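Local coordinates for ribosomal-protein-alanine acetyltransferase (Escherichia coli O157:H7, PDB 5ISV), which probably acetylates the N-terminal alanine of ribosomal protein bS18, using acetyl-CoA as the acetyl donor, at residues Met1-Ala15 with Asn42-Ile56. Residues are numbered along the deposited sequence; the frame is centred on the assembly and turned at random. Where two conformers were deposited one is given.
Sequences MNTISSLETTDLPAA and NFQLTQNGKMAAFAI
The side-chain amide of Gln44 reaches past its cross-strand partner Ser5 to the backbone carbonyl of Ser6, at the end of strand 2-6. Gln44 NE2 donates to Ser6 O at 3.0 Å, nearly straight at 170°. Gln44 NE2 lies 2.9 Å from Asp11 OD2, with the carboxylate plane turned 62° from the amide. Asp11 OD2 accepts from Glu8 N, through its anti lone pair. Gln44 can reach there because CG sits between the backbone N and the carbonyl carbon (chi1 59°) and the chain then runs extended.

Edge strand 2-6 pairs antiparallel with 43-47, as at the start of the GNAT sheet. Thr3 with Thr46 and Ser5 with Gln44 are the hydrogen-bonded pairs. One water joins Thr3 O, Ser5 OG and Thr46 OG1. On the other face, beside helix 80-94, Gln47 NE2 donates in plane to a lone pair of Asn2 OD1, 2.9 Å away.

Helix 12-22 packs over Met51 and Phe54 of strand 50-60. Met51 CE packs 3.5 Å from Ala14 CB and 3.6 Å from Leu7 CD1. Ala15 CB makes a CH-pi contact over the Phe54 ring, 4.1 Å from its centroid. The Gln44 bond thus ties down the end of strand 2-6 and the Asp11 bond closes the turn before the helix, while apolar contacts seat the helix on the sheet.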
ATOM      1  N   MET A   1      10.461 -11.230 -16.160  1.00 40.06           N
ATOM      2  CA  MET A   1       9.981  -9.876 -16.622  1.00 39.82           C
ATOM      3  C   MET A   1       8.821  -9.436 -15.726  1.00 33.69           C
ATOM      4  O   MET A   1       7.856 -10.177 -15.584  1.00 36.21           O
ATOM      5  CB  MET A   1       9.494  -9.942 -18.081  1.00 46.34           C
ATOM      6  CG  MET A   1       9.978  -8.821 -18.989  1.00 54.61           C
ATOM      7  SD  MET A   1       9.162  -7.241 -18.697  1.00 63.29           S
ATOM      8  CE  MET A   1       8.904  -6.736 -20.400  1.00 56.86           C
ATOM      9  N   ASN A   2       8.933  -8.233 -15.155  1.00 30.66           N
ATOM     10  CA  ASN A   2       7.886  -7.612 -14.344  1.00 28.47           C
ATOM     11  C   ASN A   2       7.363  -6.347 -15.035  1.00 26.02           C
ATOM     12  O   ASN A   2       8.144  -5.574 -15.624  1.00 28.97           O
ATOM     13  CB  ASN A   2       8.413  -7.237 -12.952  1.00 30.20           C
ATOM     14  CG  ASN A   2       8.989  -8.427 -12.160  1.00 30.87           C
ATOM     15  OD1 ASN A   2       8.377  -9.490 -12.051  1.00 32.17           O
ATOM     16  ND2 ASN A   2      10.161  -8.226 -11.557  1.00 37.21           N
ATOM     17  N   THR A   3       6.049  -6.118 -14.918  1.00 23.61           N
ATOM     18  CA  THR A   3       5.390  -4.951 -15.473  1.00 24.45           C
ATOM     19  C   THR A   3       4.448  -4.395 -14.415  1.00 23.11           C
ATOM     20  O   THR A   3       3.702  -5.158 -13.839  1.00 24.11           O
ATOM     21  CB  THR A   3       4.560  -5.355 -16.680  1.00 27.09           C
ATOM     22  OG1 THR A   3       5.458  -5.851 -17.700  1.00 32.18           O
ATOM     23  CG2 THR A   3       3.768  -4.170 -17.188  1.00 29.38           C
ATOM     24  N   ILE A   4       4.461  -3.076 -14.245  1.00 22.52           N
ATOM     25  CA  ILE A   4       3.540  -2.399 -13.270  1.00 22.03           C
ATOM     26  C   ILE A   4       2.531  -1.619 -14.095  1.00 24.62           C
ATOM     27  O   ILE A   4       2.902  -0.911 -15.038  1.00 28.41           O
ATOM     28  CB  ILE A   4       4.282  -1.497 -12.257  1.00 23.15           C
ATOM     29  CG1 ILE A   4       5.246  -2.331 -11.400  1.00 23.30           C
ATOM     30  CG2 ILE A   4       3.255  -0.779 -11.352  1.00 24.53           C
ATOM     31  CD1 ILE A   4       6.178  -1.542 -10.489  1.00 23.69           C
ATOM     32  N   SER A   5       1.249  -1.769 -13.753  1.00 22.87           N
ATOM     33  CA  SER A   5       0.206  -1.056 -14.469  1.00 24.73           C
ATOM     34  C   SER A   5      -0.959  -0.776 -13.520  1.00 25.07           C
ATOM     35  O   SER A   5      -0.993  -1.295 -12.416  1.00 23.76           O
ATOM     36  CB  SER A   5      -0.308  -1.866 -15.670  1.00 26.25           C
ATOM     37  OG  SER A   5      -0.820  -3.143 -15.273  1.00 28.77           O
ATOM     38  N   SER A   6      -1.920   0.005 -13.999  0.50 24.88           N
ATOM     39  CA  SER A   6      -3.157   0.235 -13.251  0.50 24.96           C
ATOM     40  C   SER A   6      -3.884  -1.088 -12.960  0.50 23.80           C
ATOM     41  O   SER A   6      -3.919  -1.993 -13.802  0.50 25.96           O
ATOM     42  CB  SER A   6      -4.071   1.203 -14.002  0.50 28.05           C
ATOM     43  OG  SER A   6      -5.298   1.342 -13.330  0.50 31.77           O
ATOM     44  N   LEU A   7      -4.444  -1.207 -11.760  1.00 22.84           N
ATOM     45  CA  LEU A   7      -5.287  -2.314 -11.403  1.00 23.68           C
ATOM     46  C   LEU A   7      -6.713  -1.869 -11.786  1.00 25.20           C
ATOM     47  O   LEU A   7      -7.292  -0.950 -11.137  1.00 27.88           O
ATOM     48  CB  LEU A   7      -5.171  -2.650  -9.899  1.00 22.04           C
ATOM     49  CG  LEU A   7      -6.043  -3.800  -9.366  1.00 23.90           C
ATOM     50  CD1 LEU A   7      -5.419  -5.148  -9.660  1.00 24.80           C
ATOM     51  CD2 LEU A   7      -6.338  -3.684  -7.879  1.00 25.05           C
ATOM     52  N   GLU A   8      -7.294  -2.513 -12.795  1.00 28.29           N
ATOM     53  CA  GLU A   8      -8.662  -2.229 -13.268  1.00 31.28           C
ATOM     54  C   GLU A   8      -9.688  -3.102 -12.560  1.00 29.85           C
ATOM     55  O   GLU A   8      -9.351  -4.110 -11.951  1.00 28.32           O
ATOM     56  CB  GLU A   8      -8.773  -2.505 -14.777  1.00 35.38           C
ATOM     57  CG  GLU A   8      -7.698  -1.847 -15.645  1.00 38.73           C
ATOM     58  CD  GLU A   8      -7.709  -0.331 -15.565  1.00 44.07           C
ATOM     59  OE1 GLU A   8      -8.781   0.258 -15.315  1.00 52.95           O
ATOM     60  OE2 GLU A   8      -6.648   0.284 -15.774  1.00 54.67           O
ATOM     61  N   THR A   9     -10.971  -2.754 -12.693  1.00 31.03           N
ATOM     62  CA  THR A   9     -12.039  -3.597 -12.147  1.00 32.64           C
ATOM     63  C   THR A   9     -11.960  -5.093 -12.557  1.00 34.11           C
ATOM     64  O   THR A   9     -12.184  -6.000 -11.738  1.00 34.21           O
ATOM     65  CB  THR A   9     -13.417  -3.015 -12.554  1.00 37.71           C
ATOM     66  OG1 THR A   9     -13.539  -1.710 -11.981  1.00 42.49           O
ATOM     67  CG2 THR A   9     -14.571  -3.888 -12.074  1.00 40.13           C
ATOM     68  N   THR A  10     -11.644  -5.345 -13.818  1.00 35.44           N
ATOM     69  CA  THR A  10     -11.509  -6.719 -14.324  1.00 39.40           C
ATOM     70  C   THR A  10     -10.258  -7.441 -13.813  1.00 33.80           C
ATOM     71  O   THR A  10     -10.116  -8.649 -14.022  1.00 37.11           O
ATOM     72  CB  THR A  10     -11.478  -6.742 -15.852  1.00 42.70           C
ATOM     73  OG1 THR A  10     -10.501  -5.797 -16.300  1.00 38.28           O
ATOM     74  CG2 THR A  10     -12.854  -6.371 -16.424  1.00 46.92           C
ATOM     75  N   ASP A  11      -9.373  -6.699 -13.137  1.00 30.46           N
ATOM     76  CA  ASP A  11      -8.227  -7.259 -12.436  1.00 30.63           C
ATOM     77  C   ASP A  11      -8.517  -7.638 -10.981  1.00 28.93           C
ATOM     78  O   ASP A  11      -7.712  -8.327 -10.356  1.00 29.08           O
ATOM     79  CB  ASP A  11      -7.033  -6.303 -12.482  1.00 29.43           C
ATOM     80  CG  ASP A  11      -6.598  -5.971 -13.895  1.00 31.63           C
ATOM     81  OD1 ASP A  11      -6.451  -6.896 -14.745  1.00 35.85           O
ATOM     82  OD2 ASP A  11      -6.386  -4.771 -14.171  1.00 33.66           O
ATOM     83  N   LEU A  12      -9.685  -7.231 -10.464  1.00 29.77           N
ATOM     84  CA  LEU A  12      -9.975  -7.473  -9.048  1.00 28.36           C
ATOM     85  C   LEU A  12     -10.087  -8.980  -8.714  1.00 28.99           C
ATOM     86  O   LEU A  12      -9.593  -9.394  -7.696  1.00 32.17           O
ATOM     87  CB  LEU A  12     -11.163  -6.636  -8.526  1.00 29.10           C
ATOM     88  CG  LEU A  12     -10.922  -5.117  -8.508  1.00 30.95           C
ATOM     89  CD1 LEU A  12     -12.219  -4.429  -8.126  1.00 32.87           C
ATOM     90  CD2 LEU A  12      -9.813  -4.720  -7.527  1.00 32.62           C
ATOM     91  N   PRO A  13     -10.632  -9.824  -9.611  1.00 31.73           N
ATOM     92  CA  PRO A  13     -10.605 -11.262  -9.262  1.00 32.48           C
ATOM     93  C   PRO A  13      -9.168 -11.832  -9.070  1.00 29.78           C
ATOM     94  O   PRO A  13      -8.925 -12.617  -8.153  1.00 29.07           O
ATOM     95  CB  PRO A  13     -11.327 -11.923 -10.443  1.00 34.85           C
ATOM     96  CG  PRO A  13     -12.144 -10.845 -11.031  1.00 37.17           C
ATOM     97  CD  PRO A  13     -11.374  -9.584 -10.864  1.00 34.14           C
ATOM     98  N   ALA A  14      -8.232 -11.443  -9.932  1.00 27.42           N
ATOM     99  CA  ALA A  14      -6.864 -11.840  -9.737  1.00 24.79           C
ATOM    100  C   ALA A  14      -6.289 -11.284  -8.427  1.00 22.51           C
ATOM    101  O   ALA A  14      -5.562 -12.007  -7.721  1.00 23.01           O
ATOM    102  CB  ALA A  14      -5.989 -11.460 -10.945  1.00 25.96           C
ATOM    103  N   ALA A  15      -6.652 -10.048  -8.053  1.00 22.52           N
ATOM    104  CA  ALA A  15      -6.133  -9.494  -6.803  1.00 21.32           C
ATOM    105  C   ALA A  15      -6.705 -10.261  -5.620  1.00 20.67           C
ATOM    106  O   ALA A  15      -5.972 -10.553  -4.671  1.00 21.92           O
ATOM    107  CB  ALA A  15      -6.369  -8.002  -6.694  1.00 22.57           C
ATOM    108  N   ASN A  42      -4.873   2.596  -7.810  1.00 17.99           N
ATOM    109  CA  ASN A  42      -4.536   1.209  -7.519  1.00 17.79           C
ATOM    110  C   ASN A  42      -3.601   0.669  -8.615  1.00 18.21           C
ATOM    111  O   ASN A  42      -3.792   0.949  -9.784  1.00 20.84           O
ATOM    112  CB  ASN A  42      -5.828   0.373  -7.517  1.00 17.65           C
ATOM    113  CG  ASN A  42      -6.748   0.758  -6.359  1.00 17.52           C
ATOM    114  OD1 ASN A  42      -6.290   1.371  -5.403  1.00 18.02           O
ATOM    115  ND2 ASN A  42      -8.008   0.387  -6.421  1.00 19.10           N
ATOM    116  N   PHE A  43      -2.664  -0.154  -8.194  1.00 16.31           N
ATOM    117  CA  PHE A  43      -1.602  -0.707  -9.108  1.00 17.09           C
ATOM    118  C   PHE A  43      -1.482  -2.203  -8.915  1.00 17.37           C
ATOM    119  O   PHE A  43      -1.730  -2.755  -7.845  1.00 18.11           O
ATOM    120  CB  PHE A  43      -0.240  -0.040  -8.814  1.00 16.74           C
ATOM    121  CG  PHE A  43      -0.174   1.405  -9.214  1.00 19.72           C
ATOM    122  CD1 PHE A  43      -0.219   1.781 -10.567  1.00 21.69           C
ATOM    123  CD2 PHE A  43      -0.097   2.410  -8.232  1.00 20.18           C
ATOM    124  CE1 PHE A  43      -0.166   3.093 -10.952  1.00 23.89           C
ATOM    125  CE2 PHE A  43      -0.065   3.731  -8.613  1.00 22.53           C
ATOM    126  CZ  PHE A  43      -0.108   4.082  -9.952  1.00 23.29           C
ATOM    127  N   GLN A  44      -0.988  -2.857  -9.996  1.00 18.90           N
ATOM    128  CA  GLN A  44      -0.675  -4.287  -9.973  1.00 20.05           C
ATOM    129  C   GLN A  44       0.709  -4.470 -10.589  1.00 20.28           C
ATOM    130  O   GLN A  44       1.153  -3.617 -11.365  1.00 20.86           O
ATOM    131  CB  GLN A  44      -1.700  -5.060 -10.793  1.00 22.96           C
ATOM    132  CG  GLN A  44      -1.766  -4.627 -12.270  1.00 26.69           C
ATOM    133  CD  GLN A  44      -2.603  -5.535 -13.137  1.00 30.49           C
ATOM    134  OE1 GLN A  44      -2.482  -6.747 -13.060  1.00 33.19           O
ATOM    135  NE2 GLN A  44      -3.470  -4.956 -13.952  1.00 32.68           N
ATOM    136  N   LEU A  45       1.387  -5.500 -10.108  1.00 18.44           N
ATOM    137  CA  LEU A  45       2.680  -5.904 -10.720  1.00 18.75           C
ATOM    138  C   LEU A  45       2.475  -7.307 -11.247  1.00 19.44           C
ATOM    139  O   LEU A  45       2.011  -8.206 -10.554  1.00 20.37           O
ATOM    140  CB  LEU A  45       3.781  -5.868  -9.664  1.00 18.34           C
ATOM    141  CG  LEU A  45       5.195  -6.141 -10.185  1.00 19.85           C
ATOM    142  CD1 LEU A  45       6.249  -5.453  -9.356  1.00 20.71           C
ATOM    143  CD2 LEU A  45       5.508  -7.639 -10.283  1.00 21.77           C
ATOM    144  N   THR A  46       2.817  -7.504 -12.522  1.00 20.21           N
ATOM    145  CA  THR A  46       2.662  -8.800 -13.170  1.00 21.62           C
ATOM    146  C   THR A  46       4.089  -9.304 -13.477  1.00 22.53           C
ATOM    147  O   THR A  46       4.958  -8.529 -13.871  1.00 25.38           O
ATOM    148  CB  THR A  46       1.847  -8.669 -14.449  1.00 25.88           C
ATOM    149  OG1 THR A  46       2.506  -7.774 -15.333  1.00 36.45           O
ATOM    150  CG2 THR A  46       0.453  -8.234 -14.255  1.00 26.51           C
ATOM    151  N   GLN A  47       4.314 -10.577 -13.197  1.00 19.76           N
ATOM    152  CA  GLN A  47       5.584 -11.238 -13.542  1.00 19.93           C
ATOM    153  C   GLN A  47       5.232 -12.350 -14.511  1.00 21.14           C
ATOM    154  O   GLN A  47       4.441 -13.259 -14.224  1.00 21.89           O
ATOM    155  CB  GLN A  47       6.259 -11.839 -12.322  1.00 22.17           C
ATOM    156  CG  GLN A  47       7.574 -12.500 -12.716  1.00 24.86           C
ATOM    157  CD  GLN A  47       8.349 -12.985 -11.526  1.00 27.62           C
ATOM    158  OE1 GLN A  47       8.447 -14.198 -11.291  1.00 31.98           O
ATOM    159  NE2 GLN A  47       8.939 -12.073 -10.798  1.00 30.04           N
ATOM    160  N   ASN A  48       5.892 -12.324 -15.676  1.00 23.15           N
ATOM    161  CA  ASN A  48       5.727 -13.336 -16.729  1.00 25.10           C
ATOM    162  C   ASN A  48       4.273 -13.718 -16.952  1.00 24.77           C
ATOM    163  O   ASN A  48       3.886 -14.901 -16.978  1.00 26.96           O
ATOM    164  CB  ASN A  48       6.627 -14.497 -16.389  1.00 27.04           C
ATOM    165  CG  ASN A  48       8.108 -14.080 -16.367  1.00 28.09           C
ATOM    166  OD1 ASN A  48       8.538 -13.142 -17.075  1.00 33.06           O
ATOM    167  ND2 ASN A  48       8.883 -14.763 -15.554  1.00 33.04           N
ATOM    168  N   GLY A  49       3.462 -12.656 -17.088  1.00 24.80           N
ATOM    169  CA  GLY A  49       2.079 -12.773 -17.482  1.00 27.01           C
ATOM    170  C   GLY A  49       1.082 -13.008 -16.381  1.00 29.08           C
ATOM    171  O   GLY A  49      -0.150 -12.979 -16.648  1.00 36.24           O
ATOM    172  N   LYS A  50       1.557 -13.234 -15.154  1.00 23.18           N
ATOM    173  CA  LYS A  50       0.660 -13.528 -14.043  1.00 23.38           C
ATOM    174  C   LYS A  50       0.727 -12.379 -13.031  1.00 22.07           C
ATOM    175  O   LYS A  50       1.818 -11.861 -12.699  1.00 22.78           O
ATOM    176  CB  LYS A  50       1.110 -14.816 -13.344  1.00 26.12           C
ATOM    177  CG  LYS A  50       1.210 -16.012 -14.280  1.00 28.80           C
ATOM    178  CD  LYS A  50      -0.153 -16.378 -14.817  1.00 30.78           C
ATOM    179  CE  LYS A  50      -0.047 -17.616 -15.688  1.00 32.96           C
ATOM    180  NZ  LYS A  50      -1.394 -18.178 -15.893  1.00 37.51           N
ATOM    181  N   MET A  51      -0.435 -11.946 -12.504  1.00 22.55           N
ATOM    182  CA  MET A  51      -0.375 -10.956 -11.439  1.00 21.02           C
ATOM    183  C   MET A  51       0.375 -11.529 -10.247  1.00 20.91           C
ATOM    184  O   MET A  51       0.088 -12.644  -9.823  1.00 23.79           O
ATOM    185  CB  MET A  51      -1.771 -10.560 -11.036  1.00 21.41           C
ATOM    186  CG  MET A  51      -1.753  -9.335 -10.097  1.00 20.49           C
ATOM    187  SD  MET A  51      -3.338  -8.869  -9.353  1.00 24.38           S
ATOM    188  CE  MET A  51      -4.253  -8.394 -10.814  1.00 25.04           C
ATOM    189  N   ALA A  52       1.349 -10.762  -9.745  1.00 20.24           N
ATOM    190  CA  ALA A  52       2.168 -11.188  -8.633  1.00 20.27           C
ATOM    191  C   ALA A  52       1.977 -10.363  -7.340  1.00 19.74           C
ATOM    192  O   ALA A  52       2.241 -10.851  -6.244  1.00 20.64           O
ATOM    193  CB  ALA A  52       3.624 -11.182  -9.062  1.00 20.22           C
ATOM    194  N   ALA A  53       1.535  -9.120  -7.490  1.00 18.51           N
ATOM    195  CA  ALA A  53       1.313  -8.237  -6.323  1.00 17.74           C
ATOM    196  C   ALA A  53       0.326  -7.142  -6.715  1.00 17.74           C
ATOM    197  O   ALA A  53       0.136  -6.831  -7.878  1.00 19.32           O
ATOM    198  CB  ALA A  53       2.641  -7.654  -5.869  1.00 18.32           C
ATOM    199  N   PHE A  54      -0.304  -6.542  -5.689  1.00 16.44           N
ATOM    200  CA  PHE A  54      -1.163  -5.379  -5.933  1.00 16.36           C
ATOM    201  C   PHE A  54      -1.073  -4.428  -4.723  1.00 16.00           C
ATOM    202  O   PHE A  54      -0.664  -4.848  -3.659  1.00 16.29           O
ATOM    203  CB  PHE A  54      -2.647  -5.795  -6.107  1.00 18.49           C
ATOM    204  CG  PHE A  54      -3.254  -6.405  -4.884  1.00 18.42           C
ATOM    205  CD1 PHE A  54      -3.776  -5.583  -3.862  1.00 19.47           C
ATOM    206  CD2 PHE A  54      -3.293  -7.763  -4.683  1.00 19.40           C
ATOM    207  CE1 PHE A  54      -4.261  -6.150  -2.735  1.00 20.46           C
ATOM    208  CE2 PHE A  54      -3.808  -8.325  -3.552  1.00 20.65           C
ATOM    209  CZ  PHE A  54      -4.304  -7.506  -2.558  1.00 19.69           C
ATOM    210  N   ALA A  55      -1.433  -3.179  -5.013  1.00 15.65           N
ATOM    211  CA  ALA A  55      -1.480  -2.130  -3.950  1.00 15.04           C
ATOM    212  C   ALA A  55      -2.721  -1.293  -4.198  1.00 15.76           C
ATOM    213  O   ALA A  55      -2.946  -0.769  -5.260  1.00 16.99           O
ATOM    214  CB  ALA A  55      -0.247  -1.281  -4.003  1.00 16.46           C
ATOM    215  N   ILE A  56      -3.492  -1.110  -3.116  1.00 15.31           N
ATOM    216  CA  ILE A  56      -4.780  -0.366  -3.149  1.00 16.22           C
ATOM    217  C   ILE A  56      -4.564   0.908  -2.320  1.00 15.44           C
ATOM    218  O   ILE A  56      -4.294   0.823  -1.110  1.00 16.66           O
ATOM    219  CB  ILE A  56      -5.871  -1.215  -2.523  1.00 16.53           C
ATOM    220  CG1 ILE A  56      -6.013  -2.607  -3.067  1.00 19.66           C
ATOM    221  CG2 ILE A  56      -7.231  -0.480  -2.550  1.00 16.95           C
ATOM    222  CD1 ILE A  56      -6.344  -2.659  -4.517  1.00 20.50           C
TER
HETATM  223  O   HOH W   1       1.028  -5.041 -14.908  1.00 34.70           O
HETATM  224  O   HOH W   2      -4.161   3.288 -11.204  1.00 34.43           O
HETATM  225  O   HOH W   3      -9.103  -0.803  -8.999  1.00 32.23           O